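Putative glycoside hydrolase (Parabacteroides distasonis ATCC 8503, PDB 3GYC) is a putative glycoside hydrolase of the cellulase-like family that probably hydrolyses glycosidic bonds in carbohydrates, working on a TIM-barrel scaffold. Local coordinates at residues A[41-46]-A[52-57]; A[61-66]-A[90-95]; A[94-99]-A[138-143]; A[148-153]-A[201-206]; A[156-161]-A[194-199]. One frame throughout, in Å; residues are numbered along the deposited sequence.

Interaction 1: residues A[41-46]-A[52-57]; sequences QVLDEL and NAIRID
I54 lays the tip of its side chain against two leucines of helix 39-48, CD1 meeting CD2 of L43 and CD2 of L46 at 3.4 Å each. These approaches are tighter than ordinary van der Waals contact, and CG1 of I54 adds another at 3.5 Å from CD2 of L46. L43 and L46 stand three residues apart and so share one face of the helix, yet their side chains leave it differently. L46 sets CG anti to the backbone N (chi1 -175°), whereas L43 sets it anti to the carbonyl carbon (chi1 -71°), and these different first torsions bring CD2 of both leucines to the same isoleucine methyl. The isoleucine crosses L43 at about a right angle and L46 at a slant. Here the helix belongs to the first beta-alpha-beta crossover of a TIM barrel: it comes after strand 17-23, with the short helix 25-28 between, and a loop of a few residues leads from it into the adjacent parallel strand 53-57. I54 points outward from that strand into the layer between barrel and helix, where W22 of strand 17-23 and F99 and C103 of helix 95-105 also touch it. The next residue, R55, alternates to the barrel interior, forming a salt bridge with E305 and a hydrogen bond with N160.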
# COMPACT_ATOMS: atom_id res chain seq x y z
N GLN A 41 -20.93 -6.57 -2.73
CA GLN A 41 -20.69 -7.86 -2.09
C GLN A 41 -19.30 -7.91 -1.45
O GLN A 41 -19.18 -8.35 -0.31
CB GLN A 41 -20.88 -9.03 -3.06
CG GLN A 41 -20.63 -10.43 -2.44
CD GLN A 41 -21.48 -10.73 -1.21
OE1 GLN A 41 -22.55 -10.12 -0.99
NE2 GLN A 41 -21.03 -11.71 -0.40
N VAL A 42 -18.25 -7.47 -2.16
CA VAL A 42 -16.90 -7.57 -1.58
C VAL A 42 -16.67 -6.54 -0.46
O VAL A 42 -15.94 -6.83 0.50
CB VAL A 42 -15.78 -7.66 -2.62
CG1 VAL A 42 -16.04 -8.87 -3.52
CG2 VAL A 42 -15.66 -6.38 -3.47
N LEU A 43 -17.31 -5.38 -0.55
CA LEU A 43 -17.22 -4.41 0.54
C LEU A 43 -18.04 -4.92 1.79
O LEU A 43 -17.65 -4.65 2.89
CB LEU A 43 -17.69 -3.04 0.11
CG LEU A 43 -16.79 -2.28 -0.87
CD1 LEU A 43 -17.63 -1.05 -1.34
CD2 LEU A 43 -15.46 -1.90 -0.24
N ASP A 44 -19.11 -5.66 1.60
CA ASP A 44 -19.86 -6.26 2.73
C ASP A 44 -18.96 -7.32 3.39
O ASP A 44 -18.90 -7.38 4.59
CB ASP A 44 -21.19 -6.87 2.28
CG ASP A 44 -22.21 -5.82 1.82
OD1 ASP A 44 -22.04 -4.62 2.11
OD2 ASP A 44 -23.25 -6.22 1.23
N GLU A 45 -18.26 -8.11 2.58
CA GLU A 45 -17.33 -9.16 3.05
C GLU A 45 -16.15 -8.56 3.82
O GLU A 45 -15.68 -9.08 4.84
CB GLU A 45 -16.85 -10.00 1.87
CG GLU A 45 -17.90 -10.91 1.27
CD GLU A 45 -17.44 -11.68 0.00
OE1 GLU A 45 -16.25 -11.68 -0.39
OE2 GLU A 45 -18.32 -12.27 -0.66
N LEU A 46 -15.63 -7.47 3.29
CA LEU A 46 -14.58 -6.71 3.91
C LEU A 46 -15.03 -6.22 5.31
O LEU A 46 -14.31 -6.37 6.27
CB LEU A 46 -14.24 -5.47 3.04
CG LEU A 46 -13.06 -4.64 3.52
CD1 LEU A 46 -11.81 -5.53 3.48
CD2 LEU A 46 -12.86 -3.33 2.77
N ASN A 52 -11.99 -1.49 8.00
CA ASN A 52 -12.70 -0.23 7.79
C ASN A 52 -11.90 0.83 7.02
O ASN A 52 -12.22 2.00 7.05
CB ASN A 52 -13.31 0.31 9.09
CG ASN A 52 -12.29 0.59 10.17
OD1 ASN A 52 -11.10 0.25 10.05
ND2 ASN A 52 -12.75 1.27 11.24
N ALA A 53 -10.88 0.39 6.29
CA ALA A 53 -10.11 1.27 5.41
C ALA A 53 -9.55 0.43 4.24
O ALA A 53 -9.34 -0.78 4.37
CB ALA A 53 -8.95 1.98 6.19
N ILE A 54 -9.35 1.07 3.09
CA ILE A 54 -8.80 0.45 1.89
C ILE A 54 -7.82 1.43 1.26
O ILE A 54 -8.05 2.63 1.28
CB ILE A 54 -9.92 0.15 0.86
CG1 ILE A 54 -11.07 -0.64 1.50
CG2 ILE A 54 -9.40 -0.60 -0.31
CD1 ILE A 54 -12.37 -0.77 0.59
N ARG A 55 -6.71 0.92 0.77
CA ARG A 55 -5.74 1.70 0.01
C ARG A 55 -5.92 1.33 -1.47
O ARG A 55 -5.85 0.16 -1.83
CB ARG A 55 -4.34 1.36 0.49
CG ARG A 55 -3.25 1.96 -0.34
CD ARG A 55 -1.96 1.43 0.01
NE ARG A 55 -0.92 1.94 -0.84
CZ ARG A 55 0.12 1.24 -1.27
NH1 ARG A 55 0.23 -0.07 -0.99
NH2 ARG A 55 1.02 1.81 -2.06
N ILE A 56 -6.21 2.31 -2.34
CA ILE A 56 -6.43 1.98 -3.71
C ILE A 56 -5.61 2.88 -4.63
O ILE A 56 -5.16 3.97 -4.26
CB ILE A 56 -7.90 2.09 -4.15
CG1 ILE A 56 -8.46 3.52 -4.01
CG2 ILE A 56 -8.79 1.13 -3.43
CD1 ILE A 56 -9.86 3.70 -4.58
N ASP A 57 -5.46 2.39 -5.83
CA ASP A 57 -4.86 3.20 -6.89
C ASP A 57 -5.97 4.12 -7.45
O ASP A 57 -7.06 3.64 -7.84
CB ASP A 57 -4.30 2.31 -7.99
CG ASP A 57 -3.41 3.09 -8.96
OD1 ASP A 57 -3.61 4.31 -9.14
OD2 ASP A 57 -2.44 2.49 -9.46

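Interaction 2: residues A[61-66]-A[90-95]; sequences HLIAEN and VQVQPN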
# COMPACT_ATOMS: atom_id res chain seq x y z
N HIS A 61 -3.04 10.02 -13.15
CA HIS A 61 -2.53 10.29 -14.49
C HIS A 61 -3.58 10.10 -15.60
O HIS A 61 -3.64 10.91 -16.55
CB HIS A 61 -1.25 9.47 -14.74
CG HIS A 61 -1.43 7.99 -14.72
ND1 HIS A 61 -1.90 7.31 -13.61
CD2 HIS A 61 -1.11 7.05 -15.63
CE1 HIS A 61 -1.91 6.02 -13.88
NE2 HIS A 61 -1.43 5.83 -15.09
N LEU A 62 -4.40 9.08 -15.49
CA LEU A 62 -5.45 8.81 -16.44
C LEU A 62 -6.61 9.79 -16.25
O LEU A 62 -7.13 10.35 -17.23
CB LEU A 62 -5.93 7.36 -16.34
CG LEU A 62 -4.86 6.27 -16.58
CD1 LEU A 62 -5.51 4.89 -16.64
CD2 LEU A 62 -4.02 6.57 -17.86
N ILE A 63 -7.00 10.04 -14.99
CA ILE A 63 -8.09 10.97 -14.73
C ILE A 63 -7.72 12.38 -15.22
O ILE A 63 -8.59 13.07 -15.75
CB ILE A 63 -8.50 11.02 -13.25
CG1 ILE A 63 -9.23 9.72 -12.87
CG2 ILE A 63 -9.38 12.27 -12.99
CD1 ILE A 63 -9.67 9.60 -11.43
N ALA A 64 -6.45 12.78 -15.09
CA ALA A 64 -6.02 14.11 -15.48
C ALA A 64 -5.95 14.26 -16.99
O ALA A 64 -6.09 15.38 -17.51
CB ALA A 64 -4.69 14.50 -14.81
N GLU A 65 -5.74 13.17 -17.70
CA GLU A 65 -5.69 13.22 -19.16
C GLU A 65 -7.08 13.18 -19.75
O GLU A 65 -7.44 14.04 -20.51
CB GLU A 65 -4.89 12.05 -19.74
CG GLU A 65 -3.40 12.15 -19.52
CD GLU A 65 -2.64 12.77 -20.67
OE1 GLU A 65 -3.20 12.94 -21.78
OE2 GLU A 65 -1.44 13.07 -20.48
N ASN A 66 -7.85 12.14 -19.43
CA ASN A 66 -9.22 11.99 -19.91
C ASN A 66 -10.02 11.09 -18.96
O ASN A 66 -9.98 9.87 -19.09
CB ASN A 66 -9.24 11.46 -21.34
CG ASN A 66 -10.62 11.53 -21.96
OD1 ASN A 66 -11.64 11.65 -21.26
ND2 ASN A 66 -10.66 11.44 -23.27
N VAL A 90 -9.92 -0.15 -18.81
CA VAL A 90 -10.62 0.45 -17.67
C VAL A 90 -11.10 1.87 -17.98
O VAL A 90 -10.52 2.56 -18.84
CB VAL A 90 -9.72 0.53 -16.41
CG1 VAL A 90 -9.24 -0.89 -16.01
CG2 VAL A 90 -8.56 1.52 -16.62
N GLN A 91 -12.18 2.26 -17.31
CA GLN A 91 -12.70 3.62 -17.34
C GLN A 91 -12.70 4.06 -15.87
O GLN A 91 -13.43 3.50 -15.01
CB GLN A 91 -14.08 3.73 -18.00
CG GLN A 91 -14.53 5.15 -18.10
CD GLN A 91 -15.94 5.32 -18.57
OE1 GLN A 91 -16.42 4.65 -19.48
NE2 GLN A 91 -16.60 6.32 -18.02
N VAL A 92 -11.89 5.07 -15.55
CA VAL A 92 -11.63 5.42 -14.15
C VAL A 92 -12.75 6.21 -13.49
O VAL A 92 -13.09 5.92 -12.35
CB VAL A 92 -10.26 6.07 -13.97
CG1 VAL A 92 -9.92 6.28 -12.51
CG2 VAL A 92 -9.16 5.22 -14.60
N GLN A 93 -13.33 7.17 -14.18
CA GLN A 93 -14.48 7.91 -13.66
C GLN A 93 -15.66 7.65 -14.59
O GLN A 93 -15.47 7.63 -15.82
CB GLN A 93 -14.21 9.40 -13.55
CG GLN A 93 -13.27 9.84 -12.45
CD GLN A 93 -13.86 9.72 -11.04
OE1 GLN A 93 -14.81 8.96 -10.81
NE2 GLN A 93 -13.29 10.48 -10.10
N PRO A 94 -16.87 7.55 -14.03
CA PRO A 94 -17.27 7.70 -12.61
C PRO A 94 -17.03 6.51 -11.68
O PRO A 94 -17.44 6.55 -10.51
CB PRO A 94 -18.78 8.01 -12.71
CG PRO A 94 -19.22 7.24 -13.95
CD PRO A 94 -18.05 7.39 -14.93
N ASN A 95 -16.43 5.43 -12.17
CA ASN A 95 -16.12 4.23 -11.34
C ASN A 95 -15.45 4.54 -10.01
O ASN A 95 -15.86 3.98 -8.98
CB ASN A 95 -15.32 3.19 -12.10
CG ASN A 95 -16.19 2.30 -12.95
OD1 ASN A 95 -17.39 2.25 -12.74
ND2 ASN A 95 -15.58 1.58 -13.95
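The short helix 60-65 and the irregular loop 90-95 come closest at I63 and V92, whose CA atoms lie 6.6 Å apart, and side chains alone fill the gap. I63 does most of the touching: both CG1 and CD1 sit 3.5 Å from CG1 of V92, the two side chains crossing at about a right angle. Its CD1 also reaches 3.7 Å to CG of Q93. The other branch of V92, CG2, rests more loosely on L62, 4.2 Å from CD1. Q93 bends at its second torsion (chi2 -72°), and its CG crosses I63 at a slant, while its amide nitrogen goes to S143 OG. Within the loop, Q91 NE2 donates an almost straight bond (173°) to Q93 O at 2.8 Å, tying the loop together just ahead of the cis peptide before P94. With I63 cut back to an alanine, CG1 and CD1 are gone, and V92 and the Q93 methylenes would probably face a gap. The whole excursion falls between strand 53-57 and helix 95-105 of the barrel: L62 packs on strand 71-73 of the small two-stranded antiparallel sheet, V92 on helix 25-28, and I63 on helix 130-146.

Interaction 3: residues A[94-99]-A[138-143]; sequences PNLNLF and LTILRS
I140 is the first residue of 138-143 to reach helix 95-105, its CD1 lying 3.5 Å from CD2 of L96. The two side chains cross at about a right angle, and L96 reaches over because its CG lies anti to the backbone N (chi1 175°). Both also pack on I63 of helix 60-65, so this apolar point closes a three-helix junction. One turn further on comes S143, which takes part through two oxygens. Its OG turns back on its own helix and donates to I140 O at 2.8 Å, in the carbonyl plane and on a lone pair. Its carbonyl O accepts the polar bond of the contact, from N97 ND2 at 3.0 Å. That bond is nearly straight (168°) and lies in the amide plane of N97, although the donor stands 36° above the carbonyl plane of S143. The same ND2 bonds D147 OD2, while OD1 accepts from Q93 NE2. An aspartate in place of N97 would lose the donor, and would probably leave S143 O without its cross-helix partner and set a second carboxylate against D147. Two successive outer helices of the TIM barrel are thus joined by a buried amide whose donor and acceptor ends are both engaged: the bonding fixes its flip as well as its position, beside an apolar contact that is far less directional.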
# COMPACT_ATOMS: atom_id res chain seq x y z
N PRO A 94 -16.87 7.55 -14.03
CA PRO A 94 -17.27 7.70 -12.61
C PRO A 94 -17.03 6.51 -11.68
O PRO A 94 -17.44 6.55 -10.51
CB PRO A 94 -18.78 8.01 -12.71
CG PRO A 94 -19.22 7.24 -13.95
CD PRO A 94 -18.05 7.39 -14.93
N ASN A 95 -16.43 5.43 -12.17
CA ASN A 95 -16.12 4.23 -11.34
C ASN A 95 -15.45 4.54 -10.01
O ASN A 95 -15.86 3.98 -8.98
CB ASN A 95 -15.32 3.19 -12.10
CG ASN A 95 -16.19 2.30 -12.95
OD1 ASN A 95 -17.39 2.25 -12.74
ND2 ASN A 95 -15.58 1.58 -13.95
N LEU A 96 -14.49 5.47 -9.99
CA LEU A 96 -13.81 5.80 -8.75
C LEU A 96 -14.80 6.42 -7.77
O LEU A 96 -14.89 5.99 -6.61
CB LEU A 96 -12.60 6.70 -8.98
CG LEU A 96 -11.88 7.22 -7.74
CD1 LEU A 96 -11.34 6.03 -6.84
CD2 LEU A 96 -10.78 8.23 -8.09
N ASN A 97 -15.54 7.42 -8.23
CA ASN A 97 -16.51 8.06 -7.34
C ASN A 97 -17.62 7.09 -6.89
O ASN A 97 -18.13 7.21 -5.74
CB ASN A 97 -17.03 9.35 -7.93
CG ASN A 97 -15.99 10.50 -7.85
OD1 ASN A 97 -14.82 10.31 -7.50
ND2 ASN A 97 -16.44 11.68 -8.16
N LEU A 98 -17.99 6.15 -7.78
CA LEU A 98 -18.98 5.11 -7.42
C LEU A 98 -18.42 4.24 -6.31
O LEU A 98 -19.10 4.01 -5.33
CB LEU A 98 -19.43 4.26 -8.62
CG LEU A 98 -20.42 4.94 -9.59
CD1 LEU A 98 -20.59 4.18 -10.97
CD2 LEU A 98 -21.79 5.18 -8.95
N PHE A 99 -17.20 3.76 -6.48
CA PHE A 99 -16.53 2.96 -5.48
C PHE A 99 -16.39 3.71 -4.15
O PHE A 99 -16.67 3.13 -3.07
CB PHE A 99 -15.16 2.50 -6.00
CG PHE A 99 -14.43 1.60 -5.03
CD1 PHE A 99 -14.80 0.26 -4.94
CD2 PHE A 99 -13.48 2.10 -4.17
CE1 PHE A 99 -14.17 -0.58 -4.04
CE2 PHE A 99 -12.84 1.26 -3.29
CZ PHE A 99 -13.23 -0.08 -3.22
N LEU A 138 -3.89 17.29 -7.97
CA LEU A 138 -4.85 18.35 -7.70
C LEU A 138 -6.10 18.12 -8.57
O LEU A 138 -7.23 18.31 -8.12
CB LEU A 138 -4.24 19.75 -7.91
CG LEU A 138 -3.23 20.17 -6.82
CD1 LEU A 138 -2.46 21.40 -7.20
CD2 LEU A 138 -3.92 20.34 -5.45
N THR A 139 -5.92 17.66 -9.80
CA THR A 139 -7.06 17.38 -10.67
C THR A 139 -7.91 16.21 -10.15
O THR A 139 -9.12 16.33 -10.05
CB THR A 139 -6.58 17.15 -12.10
OG1 THR A 139 -5.99 18.37 -12.53
CG2 THR A 139 -7.69 16.79 -13.03
N ILE A 140 -7.27 15.13 -9.74
CA ILE A 140 -8.00 13.94 -9.26
C ILE A 140 -8.76 14.32 -7.97
O ILE A 140 -9.94 13.97 -7.79
CB ILE A 140 -7.01 12.70 -9.15
CG1 ILE A 140 -7.70 11.33 -9.26
CG2 ILE A 140 -6.18 12.74 -7.92
CD1 ILE A 140 -8.56 10.96 -8.06
N LEU A 141 -8.12 15.09 -7.10
CA LEU A 141 -8.78 15.48 -5.85
C LEU A 141 -10.00 16.32 -6.11
O LEU A 141 -10.99 16.14 -5.42
CB LEU A 141 -7.82 16.15 -4.86
CG LEU A 141 -6.72 15.22 -4.33
CD1 LEU A 141 -5.75 15.99 -3.47
CD2 LEU A 141 -7.34 14.01 -3.53
N ARG A 142 -9.94 17.22 -7.10
CA ARG A 142 -11.11 18.04 -7.49
C ARG A 142 -12.22 17.14 -8.08
O ARG A 142 -13.40 17.37 -7.82
CB ARG A 142 -10.69 19.17 -8.47
CG ARG A 142 -11.66 20.33 -8.60
N SER A 143 -11.86 16.10 -8.83
CA SER A 143 -12.87 15.14 -9.37
C SER A 143 -13.63 14.44 -8.24
O SER A 143 -14.83 14.18 -8.36
CB SER A 143 -12.29 14.09 -10.36
OG SER A 143 -11.61 13.00 -9.75

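Interaction 4: residues A[148-153]-A[201-206]; sequences GLLDTI and QVYPDM
L150 divides its two methyls between the partners: CD2 goes to Y203, 3.5 Å from CE1, and CD1 to the selenomethionine M206, 3.7 Å from CE. The leucine adopts a skewed form of a common conformer, CG roughly anti to the backbone N (chi1 -153°), and meets the tyrosine ring obliquely. M206 begins extended, with CG anti to its own N, then bends at chi2 and again at chi3 (81°). This double bend folds the terminal methyl back onto the 148-153 loop, where CE also lies 3.8 Å from CG of L150. I153 completes the grip on M206 with its CG2 branch, 3.9 Å from CE and 4.0 Å from SE, while the longer branch heads elsewhere. Both segments are alpha-to-beta loops of the TIM barrel: 148-153 carries the chain from helix 130-146 into strand 153-157, and the loop 201-206 leads from helix 186-200 into the neighbouring parallel strand 208-209. The contact therefore lies at the end of the barrel where strands begin, the one away from the active-site face of such folds. Each loop is shaped by a compact turn, a 3-10 turn closed by I153 N to L150 O at 3.0 Å, and a type I turn from Y203 to M206. V202 covers part of one face of the Y203 ring through CG1, L141 of helix 130-146 touches the same residue, and the phenol OH is hydrogen-bonded to E145 OE1.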
# COMPACT_ATOMS: atom_id res chain seq x y z
N GLY A 148 -18.64 15.42 -3.62
CA GLY A 148 -18.63 15.58 -2.16
C GLY A 148 -18.08 14.38 -1.37
O GLY A 148 -18.61 14.05 -0.30
N LEU A 149 -17.02 13.76 -1.88
CA LEU A 149 -16.45 12.55 -1.28
C LEU A 149 -15.10 12.76 -0.67
O LEU A 149 -14.49 11.81 -0.29
CB LEU A 149 -16.31 11.42 -2.34
CG LEU A 149 -17.64 10.89 -2.90
CD1 LEU A 149 -17.50 10.28 -4.31
CD2 LEU A 149 -18.30 9.90 -1.87
N LEU A 150 -14.62 14.00 -0.52
CA LEU A 150 -13.24 14.18 -0.04
C LEU A 150 -13.06 13.70 1.40
O LEU A 150 -11.99 13.22 1.76
CB LEU A 150 -12.81 15.63 -0.20
CG LEU A 150 -11.33 15.91 -0.38
CD1 LEU A 150 -10.72 14.95 -1.39
CD2 LEU A 150 -11.12 17.40 -0.78
N ASP A 151 -14.10 13.80 2.23
CA ASP A 151 -14.01 13.33 3.62
C ASP A 151 -13.86 11.82 3.75
O ASP A 151 -13.50 11.33 4.82
CB ASP A 151 -15.21 13.81 4.42
CG ASP A 151 -15.25 15.32 4.52
OD1 ASP A 151 -14.16 15.92 4.70
OD2 ASP A 151 -16.37 15.91 4.38
N THR A 152 -14.08 11.08 2.67
CA THR A 152 -13.85 9.63 2.66
C THR A 152 -12.36 9.29 2.47
O THR A 152 -11.95 8.20 2.76
CB THR A 152 -14.69 8.99 1.55
OG1 THR A 152 -16.08 9.04 1.94
CG2 THR A 152 -14.28 7.55 1.27
N ILE A 153 -11.57 10.26 1.99
CA ILE A 153 -10.18 10.05 1.74
C ILE A 153 -9.40 10.26 3.04
O ILE A 153 -9.55 11.28 3.72
CB ILE A 153 -9.65 10.99 0.62
CG1 ILE A 153 -10.44 10.76 -0.68
CG2 ILE A 153 -8.13 10.81 0.47
CD1 ILE A 153 -10.57 9.31 -1.16
N GLN A 201 -0.90 24.04 -0.94
CA GLN A 201 -1.43 25.35 -1.29
C GLN A 201 -2.93 25.27 -1.53
O GLN A 201 -3.63 26.27 -1.47
CB GLN A 201 -0.81 25.83 -2.60
CG GLN A 201 0.64 26.21 -2.51
CD GLN A 201 1.20 26.56 -3.85
OE1 GLN A 201 0.59 26.29 -4.88
NE2 GLN A 201 2.38 27.16 -3.85
N VAL A 202 -3.40 24.07 -1.86
CA VAL A 202 -4.80 23.82 -2.11
C VAL A 202 -5.46 23.00 -0.97
O VAL A 202 -6.59 23.30 -0.56
CB VAL A 202 -4.95 23.11 -3.47
CG1 VAL A 202 -6.38 22.79 -3.75
CG2 VAL A 202 -4.33 23.99 -4.62
N TYR A 203 -4.77 21.98 -0.47
CA TYR A 203 -5.32 21.10 0.58
C TYR A 203 -4.38 21.05 1.77
O TYR A 203 -3.78 20.04 2.04
CB TYR A 203 -5.54 19.68 0.04
CG TYR A 203 -6.49 19.62 -1.11
CD1 TYR A 203 -7.85 19.76 -0.90
CD2 TYR A 203 -6.05 19.43 -2.39
CE1 TYR A 203 -8.73 19.73 -1.94
CE2 TYR A 203 -6.94 19.39 -3.46
CZ TYR A 203 -8.28 19.54 -3.22
OH TYR A 203 -9.19 19.50 -4.24
N PRO A 204 -4.29 22.15 2.52
CA PRO A 204 -3.33 22.22 3.65
C PRO A 204 -3.56 21.19 4.76
O PRO A 204 -2.60 20.79 5.42
CB PRO A 204 -3.50 23.66 4.17
CG PRO A 204 -4.88 24.07 3.74
CD PRO A 204 -5.14 23.36 2.44
N ASP A 205 -4.80 20.74 4.95
CA ASP A 205 -5.14 19.81 6.03
C ASP A 205 -5.19 18.33 5.61
O ASP A 205 -5.49 17.49 6.44
CB ASP A 205 -6.49 20.20 6.64
CG ASP A 205 -6.48 21.61 7.21
OD1 ASP A 205 -5.38 22.15 7.47
OD2 ASP A 205 -7.59 22.16 7.39
N MSE A 206 -4.94 18.02 4.35
CA MSE A 206 -4.92 16.62 3.89
C MSE A 206 -3.53 16.00 4.24
O MSE A 206 -2.52 16.63 4.04
CB MSE A 206 -5.23 16.54 2.38
CG MSE A 206 -5.19 15.15 1.78
SE MSE A 206 -6.64 14.01 2.40
CE MSE A 206 -8.10 14.64 1.23

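Interaction 5: residues A[156-161]-A[194-199]; sequences VDLCNE and TSLEKM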
# COMPACT_ATOMS: atom_id res chain seq x y z
N VAL A 156 -3.25 10.83 1.08
CA VAL A 156 -2.88 10.78 -0.32
C VAL A 156 -1.41 10.53 -0.38
O VAL A 156 -0.60 11.33 0.12
CB VAL A 156 -3.22 12.10 -1.07
CG1 VAL A 156 -2.69 12.07 -2.54
CG2 VAL A 156 -4.71 12.37 -0.98
N ASP A 157 -1.06 9.44 -1.06
CA ASP A 157 0.32 8.99 -1.29
C ASP A 157 0.62 9.21 -2.77
O ASP A 157 -0.05 8.63 -3.63
CB ASP A 157 0.43 7.50 -0.90
CG ASP A 157 1.68 6.80 -1.45
OD1 ASP A 157 2.68 7.47 -1.85
OD2 ASP A 157 1.64 5.54 -1.48
N LEU A 158 1.64 10.00 -3.06
CA LEU A 158 1.92 10.35 -4.46
C LEU A 158 2.55 9.27 -5.28
O LEU A 158 2.59 9.40 -6.51
CB LEU A 158 2.73 11.67 -4.58
CG LEU A 158 1.86 12.94 -4.49
CD1 LEU A 158 1.20 13.05 -3.16
CD2 LEU A 158 2.69 14.21 -4.77
N CYS A 159 3.08 8.23 -4.65
CA CYS A 159 3.62 7.11 -5.41
C CYS A 159 3.98 5.90 -4.57
O CYS A 159 4.79 6.01 -3.64
CB CYS A 159 4.90 7.56 -6.13
SG CYS A 159 5.40 6.32 -7.32
N ASN A 160 3.38 4.75 -4.90
CA ASN A 160 3.74 3.48 -4.29
C ASN A 160 5.23 3.21 -4.39
O ASN A 160 5.79 3.26 -5.48
CB ASN A 160 3.04 2.34 -5.00
CG ASN A 160 3.49 0.98 -4.50
OD1 ASN A 160 3.12 0.55 -3.38
ND2 ASN A 160 4.28 0.27 -5.32
N GLU A 161 5.86 2.89 -3.26
CA GLU A 161 7.28 2.45 -3.23
C GLU A 161 8.22 3.35 -3.99
O GLU A 161 9.06 2.93 -4.81
CB GLU A 161 7.39 1.00 -3.67
CG GLU A 161 6.64 0.13 -2.68
CD GLU A 161 6.55 -1.34 -3.02
OE1 GLU A 161 6.75 -1.71 -4.21
OE2 GLU A 161 6.22 -2.11 -2.07
N THR A 194 8.98 19.63 -3.13
CA THR A 194 8.30 20.54 -4.07
C THR A 194 6.87 20.11 -4.41
O THR A 194 5.98 20.98 -4.52
CB THR A 194 9.07 20.68 -5.39
OG1 THR A 194 10.35 21.28 -5.13
CG2 THR A 194 8.31 21.54 -6.40
N SER A 195 6.64 18.80 -4.59
CA SER A 195 5.30 18.32 -4.95
C SER A 195 4.32 18.53 -3.82
O SER A 195 3.22 19.02 -4.05
CB SER A 195 5.30 16.86 -5.39
OG SER A 195 5.88 16.01 -4.43
N LEU A 196 4.73 18.19 -2.60
CA LEU A 196 3.85 18.35 -1.47
C LEU A 196 3.56 19.82 -1.12
O LEU A 196 2.48 20.12 -0.62
CB LEU A 196 4.34 17.55 -0.26
CG LEU A 196 4.46 16.05 -0.55
CD1 LEU A 196 4.76 15.32 0.73
CD2 LEU A 196 3.21 15.48 -1.23
N GLU A 197 4.50 20.72 -1.40
CA GLU A 197 4.24 22.14 -1.19
C GLU A 197 3.10 22.59 -2.10
O GLU A 197 2.19 23.29 -1.66
CB GLU A 197 5.49 22.99 -1.44
CG GLU A 197 6.50 22.86 -0.32
CD GLU A 197 7.84 23.54 -0.61
OE1 GLU A 197 8.28 23.60 -1.80
OE2 GLU A 197 8.46 24.00 0.38
N LYS A 198 3.14 22.15 -3.35
CA LYS A 198 2.12 22.51 -4.32
C LYS A 198 0.76 21.93 -3.82
O LYS A 198 -0.27 22.60 -3.89
CB LYS A 198 2.49 21.98 -5.72
CG LYS A 198 2.34 22.99 -6.89
N MSE A 199 0.76 20.71 -3.28
CA MSE A 199 -0.50 20.09 -2.80
C MSE A 199 -1.13 20.90 -1.68
O MSE A 199 -2.33 21.19 -1.69
CB MSE A 199 -0.25 18.67 -2.29
CG MSE A 199 0.30 17.68 -3.33
SE MSE A 199 -0.78 17.53 -4.90
CE MSE A 199 -2.45 16.94 -4.04
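L158 carries the contact with helix 186-200, spreading its two methyls over the helix face. CD1 meets CD2 of L196 at 3.7 Å, the two leucines sliding past each other in opposite directions. CD2 rests on S195, 3.7 Å from OG and 3.8 Å from CB, and the same L158 CD2 lies a looser 4.5 Å from CG of the selenomethionine M199. With chi1 at 55°, the serine OG turns back along its own helix to the W191 carbonyl, and it also bonds Y210 OH, so its polar needs are met apart from the leucine. A second layer sets the position of L158. D157 OD1 accepts from C159 N at 2.9 Å in an Asx turn, the donor coming from above the carboxylate plane, and this bends the chain where strand 153-157 ends. S113 and S211 bond the other carboxylate oxygen, tying D157 to the flanking barrel strands' ends. Beyond the turn, E161 OE2 is hydrogen-bonded to H234 ND1. An Asn-Glu pair just after the fourth strand of a TIM barrel is the signature of clan GH-A glycosidases, in which that glutamate serves as general acid/base, and E161 is consistent with the same role.

Interactions 1, 2, 3 and 5 are buried, whereas interaction 4 is only partly so, in keeping with its place among the loops where strands begin. Interactions 1 and 5 both seat an outer helix through residues of, or just beyond, a strand of the same parallel sheet, and R55 with N160 links them across the barrel interior. Interactions 2 and 3, with centres about 8 Å apart, share P94 and N95 and meet through I63 and Q93. F99 and L96 carry interaction 3 on to interaction 1, and L141 carries it to Y203 and M199 of interactions 4 and 5. Only interaction 3 has a hydrogen bond between its own segments; the others are chiefly apolar.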